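Local coordinates for protein pectate lyase (PDB 3VMV) that probably cleaves polygalacturonate, the backbone of pectin, by beta-elimination, as lyases of polysaccharide lyase family 1 do, at residues I194-H197 with H198-F201; K224-N227 with D228-N232; V239-N243 with N244-N248. All coordinates share one frame; numbering follows the deposited sequence.

Contact 1: I194-H197 with H198-F201; sequences ITYH and HNYF
Tyr196 meets two residues beyond the turn, Asn199 and Phe201. Its CB lies 3.8 Å from Asn199 ND2, and this amide nitrogen sits at the edge of the tyrosine ring, near its plane. Further out, Tyr196 CD1 comes up to the rim of Phe201 at CZ, 4.5 Å away. This is a loose apolar touch. Within 198-201, Asn199 CB sits above one face of the Phe201 ring, offset toward its rim.

His197 follows and faces the opposite way. Its CG is wedged between the backbone N and the carbonyl carbon (chi1 76°), which brings ND1 to His198. The bond between His197 ND1 and His198 ND1 is 2.8 Å long and nearly straight at 176°. Each nitrogen lies in the plane of the other ring, yet the two rings stand almost perpendicular, at 88°. Either histidine could be the donor.

His198 has a left-handed backbone and bends the chain. Asn199 then turns its amide inward, with OD1 on Asn170 N and ND2 on Val167 O. Asn221 repeats the pattern against Tyr196 O and Asn199 N. This is the asparagine ladder characteristic of the T2 turn of pectate lyase parallel beta-helices.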
# COMPACT_ATOMS: atom_id res chain seq x y z
N ILE A 194 -5.84 -8.43 -1.38
CA ILE A 194 -5.32 -7.08 -1.65
C ILE A 194 -5.34 -6.81 -3.17
O ILE A 194 -4.87 -7.63 -3.94
CB ILE A 194 -3.84 -6.99 -1.22
CG1 ILE A 194 -3.58 -7.77 0.09
CG2 ILE A 194 -3.32 -5.54 -1.18
CD1 ILE A 194 -4.29 -7.16 1.33
N THR A 195 -5.82 -5.63 -3.56
CA THR A 195 -5.78 -5.17 -4.95
C THR A 195 -4.85 -3.98 -5.03
O THR A 195 -4.99 -3.03 -4.24
CB THR A 195 -7.19 -4.68 -5.34
OG1 THR A 195 -8.11 -5.77 -5.22
CG2 THR A 195 -7.22 -4.13 -6.78
N TYR A 196 -3.99 -3.96 -6.04
CA TYR A 196 -3.22 -2.79 -6.39
C TYR A 196 -3.55 -2.42 -7.83
O TYR A 196 -3.36 -3.25 -8.72
CB TYR A 196 -1.72 -3.07 -6.33
CG TYR A 196 -1.18 -3.49 -4.99
CD1 TYR A 196 -0.60 -2.58 -4.14
CD2 TYR A 196 -1.24 -4.82 -4.59
CE1 TYR A 196 -0.08 -3.00 -2.90
CE2 TYR A 196 -0.72 -5.23 -3.34
CZ TYR A 196 -0.14 -4.29 -2.53
OH TYR A 196 0.35 -4.72 -1.29
N HIS A 197 -4.02 -1.21 -8.07
CA HIS A 197 -4.26 -0.79 -9.45
C HIS A 197 -3.99 0.66 -9.68
O HIS A 197 -4.15 1.52 -8.81
CB HIS A 197 -5.70 -1.21 -9.91
CG HIS A 197 -6.80 -0.35 -9.37
ND1 HIS A 197 -7.26 0.77 -10.03
CD2 HIS A 197 -7.54 -0.46 -8.24
CE1 HIS A 197 -8.25 1.32 -9.32
NE2 HIS A 197 -8.43 0.59 -8.23
N HIS A 198 -3.51 0.96 -10.89
CA HIS A 198 -3.24 2.34 -11.31
C HIS A 198 -2.25 3.08 -10.44
O HIS A 198 -2.33 4.28 -10.30
CB HIS A 198 -4.55 3.12 -11.49
CG HIS A 198 -5.35 2.65 -12.66
ND1 HIS A 198 -6.33 1.68 -12.55
CD2 HIS A 198 -5.25 2.95 -13.98
CE1 HIS A 198 -6.85 1.46 -13.75
NE2 HIS A 198 -6.22 2.23 -14.63
N ASN A 199 -1.31 2.35 -9.86
CA ASN A 199 -0.22 3.03 -9.15
C ASN A 199 0.98 3.23 -10.05
O ASN A 199 1.20 2.47 -11.01
CB ASN A 199 0.24 2.19 -7.94
CG ASN A 199 -0.89 1.91 -6.96
OD1 ASN A 199 -1.31 2.77 -6.20
ND2 ASN A 199 -1.43 0.66 -7.01
N TYR A 200 1.80 4.19 -9.67
CA TYR A 200 3.10 4.41 -10.27
C TYR A 200 4.15 3.94 -9.27
O TYR A 200 4.16 4.43 -8.12
CB TYR A 200 3.27 5.91 -10.44
CG TYR A 200 4.48 6.40 -11.19
CD1 TYR A 200 4.90 5.82 -12.39
CD2 TYR A 200 5.19 7.51 -10.73
CE1 TYR A 200 5.98 6.33 -13.09
CE2 TYR A 200 6.28 8.00 -11.44
CZ TYR A 200 6.64 7.43 -12.61
OH TYR A 200 7.72 7.92 -13.35
N PHE A 201 4.96 2.97 -9.69
CA PHE A 201 6.04 2.41 -8.85
C PHE A 201 7.34 2.79 -9.52
O PHE A 201 7.71 2.19 -10.52
CB PHE A 201 5.90 0.89 -8.80
CG PHE A 201 4.60 0.39 -8.18
CD1 PHE A 201 4.27 0.66 -6.84
CD2 PHE A 201 3.73 -0.41 -8.90
CE1 PHE A 201 3.08 0.15 -6.29
CE2 PHE A 201 2.58 -0.97 -8.35
CZ PHE A 201 2.23 -0.66 -7.03

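Contact 2: K224-N227 with D228-N232; sequences KDIN and DTAIN
Ile226 packs against the backbone of Thr229 and the methyl of Ala230, on the inner side of the bend. The tight point is Ile226 CG2, which lies 3.2 Å from Thr229 O. That is close for a methyl and a carbonyl oxygen. The other branch is more relaxed. Ile226 CG1 stands beside the backbone N (chi1 -66°) and the chain is then extended, which carries CD1 to within 4.1 Å of Ala230 CB. Both branches of Ile226 thus touch residues beyond the bend.

The outer side is looser. Asn227, at the turn, is exposed to solvent. Asp228 CB heads away from 224-227, and its carboxylate finds its partners elsewhere: OD1 forms a salt bridge with Lys262, and OD2 a hydrogen bond with Tyr269 OH, which Thr229 OG1 bonds as well. At the start of the segment, Lys224 NZ forms a salt bridge with Asp225 OD2, 3.0 Å away, from well above the carboxylate plane (57° out of it). Both residues are partly exposed, so this pair belongs to the loose side.

The bend leads from strand 222-226 to strand 231-234, two neighbouring faces of the beta-helix. Ile226 and Ala230 both rest on Val249 of strand 245-249 in the next coil, while Asn205 and Ser206 of strand 204-206, on the preceding coil, touch Asp228 and Thr229.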
# COMPACT_ATOMS: atom_id res chain seq x y z
N LYS A 224 8.51 1.28 -13.05
CA LYS A 224 9.57 1.94 -13.81
C LYS A 224 10.82 2.01 -12.96
O LYS A 224 10.77 2.42 -11.80
CB LYS A 224 9.14 3.36 -14.17
CG LYS A 224 10.13 4.10 -15.05
CD LYS A 224 9.51 5.44 -15.50
CE LYS A 224 10.37 6.10 -16.56
NZ LYS A 224 11.73 6.39 -16.06
N ASP A 225 11.95 1.64 -13.57
CA ASP A 225 13.25 1.88 -12.93
C ASP A 225 13.30 1.23 -11.55
O ASP A 225 13.54 1.86 -10.53
CB ASP A 225 13.57 3.37 -12.88
CG ASP A 225 13.83 3.96 -14.28
OD1 ASP A 225 14.08 3.20 -15.25
OD2 ASP A 225 13.86 5.20 -14.38
N ILE A 226 13.06 -0.08 -11.56
CA ILE A 226 13.11 -0.85 -10.32
C ILE A 226 14.43 -1.61 -10.34
O ILE A 226 14.68 -2.44 -11.23
CB ILE A 226 11.87 -1.73 -10.17
CG1 ILE A 226 10.63 -0.80 -10.01
CG2 ILE A 226 12.00 -2.67 -8.92
CD1 ILE A 226 9.27 -1.50 -9.99
N ASN A 227 15.27 -1.33 -9.34
CA ASN A 227 16.67 -1.72 -9.42
C ASN A 227 16.93 -3.21 -9.25
O ASN A 227 17.72 -3.79 -10.00
CB ASN A 227 17.47 -0.91 -8.37
CG ASN A 227 18.94 -1.18 -8.45
OD1 ASN A 227 19.56 -0.93 -9.48
ND2 ASN A 227 19.50 -1.72 -7.39
N ASP A 228 16.29 -3.81 -8.25
CA ASP A 228 16.58 -5.22 -7.97
C ASP A 228 15.46 -6.15 -8.45
O ASP A 228 15.66 -6.91 -9.42
CB ASP A 228 16.95 -5.42 -6.50
CG ASP A 228 17.88 -6.62 -6.31
OD1 ASP A 228 18.97 -6.66 -6.92
OD2 ASP A 228 17.52 -7.52 -5.55
N THR A 229 14.32 -6.14 -7.78
CA THR A 229 13.17 -6.95 -8.21
C THR A 229 11.87 -6.20 -7.90
O THR A 229 11.82 -5.31 -7.04
CB THR A 229 13.09 -8.29 -7.47
OG1 THR A 229 13.02 -8.07 -6.07
CG2 THR A 229 14.38 -9.15 -7.74
N ALA A 230 10.78 -6.62 -8.55
CA ALA A 230 9.49 -6.02 -8.25
C ALA A 230 8.58 -6.95 -7.49
O ALA A 230 8.68 -7.05 -6.26
CB ALA A 230 8.81 -5.54 -9.57
N ILE A 231 7.71 -7.68 -8.16
CA ILE A 231 6.74 -8.56 -7.45
C ILE A 231 7.41 -9.85 -6.97
O ILE A 231 7.97 -10.60 -7.79
CB ILE A 231 5.61 -8.93 -8.40
CG1 ILE A 231 4.93 -7.67 -8.95
CG2 ILE A 231 4.57 -9.83 -7.67
CD1 ILE A 231 4.02 -7.96 -10.14
N ASN A 232 7.40 -10.09 -5.65
CA ASN A 232 8.06 -11.24 -5.09
C ASN A 232 6.99 -12.08 -4.43
O ASN A 232 6.49 -11.71 -3.39
CB ASN A 232 9.09 -10.78 -4.07
CG ASN A 232 9.92 -11.95 -3.50
OD1 ASN A 232 9.76 -13.10 -3.91
ND2 ASN A 232 10.86 -11.63 -2.58

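Contact 3: V239-N243 with N244-N248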
# COMPACT_ATOMS: atom_id res chain seq x y z
N VAL A 239 -0.64 -14.28 -7.19
CA VAL A 239 -0.80 -12.89 -7.66
C VAL A 239 -1.20 -12.87 -9.13
O VAL A 239 -0.51 -13.48 -9.97
CB VAL A 239 0.47 -12.02 -7.39
CG1 VAL A 239 1.68 -12.55 -8.03
CG2 VAL A 239 0.23 -10.57 -7.85
N PHE A 240 -2.36 -12.28 -9.42
CA PHE A 240 -2.78 -12.09 -10.81
C PHE A 240 -2.21 -10.77 -11.30
O PHE A 240 -2.59 -9.70 -10.77
CB PHE A 240 -4.32 -12.14 -10.90
CG PHE A 240 -4.87 -11.96 -12.32
CD1 PHE A 240 -4.19 -12.47 -13.40
CD2 PHE A 240 -6.12 -11.36 -12.51
CE1 PHE A 240 -4.71 -12.36 -14.69
CE2 PHE A 240 -6.63 -11.23 -13.80
CZ PHE A 240 -5.94 -11.72 -14.88
N VAL A 241 -1.26 -10.84 -12.24
CA VAL A 241 -0.52 -9.66 -12.75
C VAL A 241 -1.07 -9.40 -14.12
O VAL A 241 -0.76 -10.10 -15.06
CB VAL A 241 0.95 -9.97 -12.79
CG1 VAL A 241 1.78 -8.75 -13.22
CG2 VAL A 241 1.41 -10.52 -11.42
N GLU A 242 -1.92 -8.36 -14.19
CA GLU A 242 -2.76 -8.15 -15.40
C GLU A 242 -2.63 -6.76 -15.96
O GLU A 242 -2.89 -5.74 -15.29
CB GLU A 242 -4.23 -8.40 -14.95
CG GLU A 242 -5.24 -8.28 -16.08
CD GLU A 242 -6.68 -8.37 -15.58
OE1 GLU A 242 -6.91 -7.98 -14.42
OE2 GLU A 242 -7.55 -8.75 -16.41
N ASN A 243 -2.25 -6.70 -17.23
CA ASN A 243 -2.26 -5.42 -17.96
C ASN A 243 -1.49 -4.31 -17.25
O ASN A 243 -1.96 -3.18 -17.13
CB ASN A 243 -3.70 -4.97 -18.30
CG ASN A 243 -4.40 -5.91 -19.26
OD1 ASN A 243 -4.01 -7.09 -19.46
ND2 ASN A 243 -5.47 -5.39 -19.87
N ASN A 244 -0.31 -4.65 -16.77
CA ASN A 244 0.60 -3.66 -16.22
C ASN A 244 1.68 -3.31 -17.22
O ASN A 244 1.97 -4.10 -18.10
CB ASN A 244 1.30 -4.19 -14.95
CG ASN A 244 0.33 -4.61 -13.85
OD1 ASN A 244 -0.12 -3.78 -13.07
ND2 ASN A 244 0.04 -5.89 -13.79
N TYR A 245 2.27 -2.13 -17.04
CA TYR A 245 3.36 -1.68 -17.88
C TYR A 245 4.65 -1.65 -17.08
O TYR A 245 4.66 -1.05 -16.00
CB TYR A 245 3.03 -0.28 -18.45
CG TYR A 245 3.85 0.09 -19.63
CD1 TYR A 245 3.35 -0.18 -20.89
CD2 TYR A 245 5.10 0.68 -19.52
CE1 TYR A 245 4.02 0.10 -22.00
CE2 TYR A 245 5.84 0.96 -20.74
CZ TYR A 245 5.24 0.64 -21.93
OH TYR A 245 5.83 0.85 -23.16
N PHE A 246 5.71 -2.33 -17.57
CA PHE A 246 6.97 -2.35 -16.86
C PHE A 246 8.05 -1.77 -17.77
O PHE A 246 8.17 -2.19 -18.92
CB PHE A 246 7.39 -3.80 -16.60
CG PHE A 246 6.47 -4.57 -15.70
CD1 PHE A 246 6.75 -4.70 -14.33
CD2 PHE A 246 5.30 -5.18 -16.19
CE1 PHE A 246 5.92 -5.44 -13.49
CE2 PHE A 246 4.49 -5.94 -15.37
CZ PHE A 246 4.76 -6.08 -14.01
N ASP A 247 8.88 -0.86 -17.24
CA ASP A 247 9.98 -0.29 -18.00
C ASP A 247 11.21 -0.37 -17.10
O ASP A 247 11.22 0.26 -16.03
CB ASP A 247 9.66 1.17 -18.33
CG ASP A 247 10.84 1.92 -18.98
OD1 ASP A 247 10.66 3.11 -19.26
OD2 ASP A 247 11.91 1.35 -19.26
N ASN A 248 12.23 -1.11 -17.53
CA ASN A 248 13.52 -1.15 -16.84
C ASN A 248 13.32 -1.67 -15.44
O ASN A 248 13.73 -1.03 -14.45
CB ASN A 248 14.17 0.24 -16.82
CG ASN A 248 15.60 0.21 -16.30
OD1 ASN A 248 16.08 1.19 -15.71
ND2 ASN A 248 16.28 -0.91 -16.48
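Apolar contact is carried by Val241 and Phe246, which touch across the bend. Val241 CG1 is anti to the backbone N (chi1 -176°) and meets the ring edge, 4.1 Å from Phe246 CZ. The two side chains cross at about a right angle. The ring itself stacks on Phe223 of the preceding coil.

The same methyl meets a polar group. Asn244 CG lies beside its own backbone N (chi1 -57°), and its ND2 comes back toward 239-243, to 3.4 Å from Val241 CG1. This nitrogen is also 3.3 Å from Glu242 O, but the angle is too poor for a bond. The amide finds its partners in the coil before, ND2 bonding Met218 O and OD1 bonding Asn221 N, while Asn282 of the next coil bonds Asn244 N and Val241 O. An alanine in place of Asn244 would remove the amide and is likely to leave Met218 O and Asn221 N without these partners.

Glu242 and Asn243 direct CB away from 244-248, and their polar ends bond elsewhere: Glu242 OE1 hydrogen-bonds His217 NE2, and Asn243 ND2 hydrogen-bonds Gln307 O. Asn243 has a left-handed backbone just after strand 238-242.

The chemistry is therefore divided. One apolar touch and a methyl-amide contact join the two sides of the bend, while the buried amide of Asn244 spends its hydrogen bonds on the coil before it.

In the fold
The three contacts come in series along the chain, each closing before the next opens. Contacts 1 and 3 are equivalent bends two coils apart in the parallel beta-helix, with centres about 10 Å apart. The coil between them supplies Asn221, which links Asn199 to Asn244. Contact 2 is the next corner of that middle coil, about 14 Å from contact 1 and about 11 Å from contact 3 between centres. Strand 222-226 lies between strands 200-202 and 245-249. Probable backbone hydrogen bonds join Phe201 O to Lys224 N and Asp225 N to Asp247 O. These repeated asparagines and phenylalanines are consistent with coils kept in line along the helix.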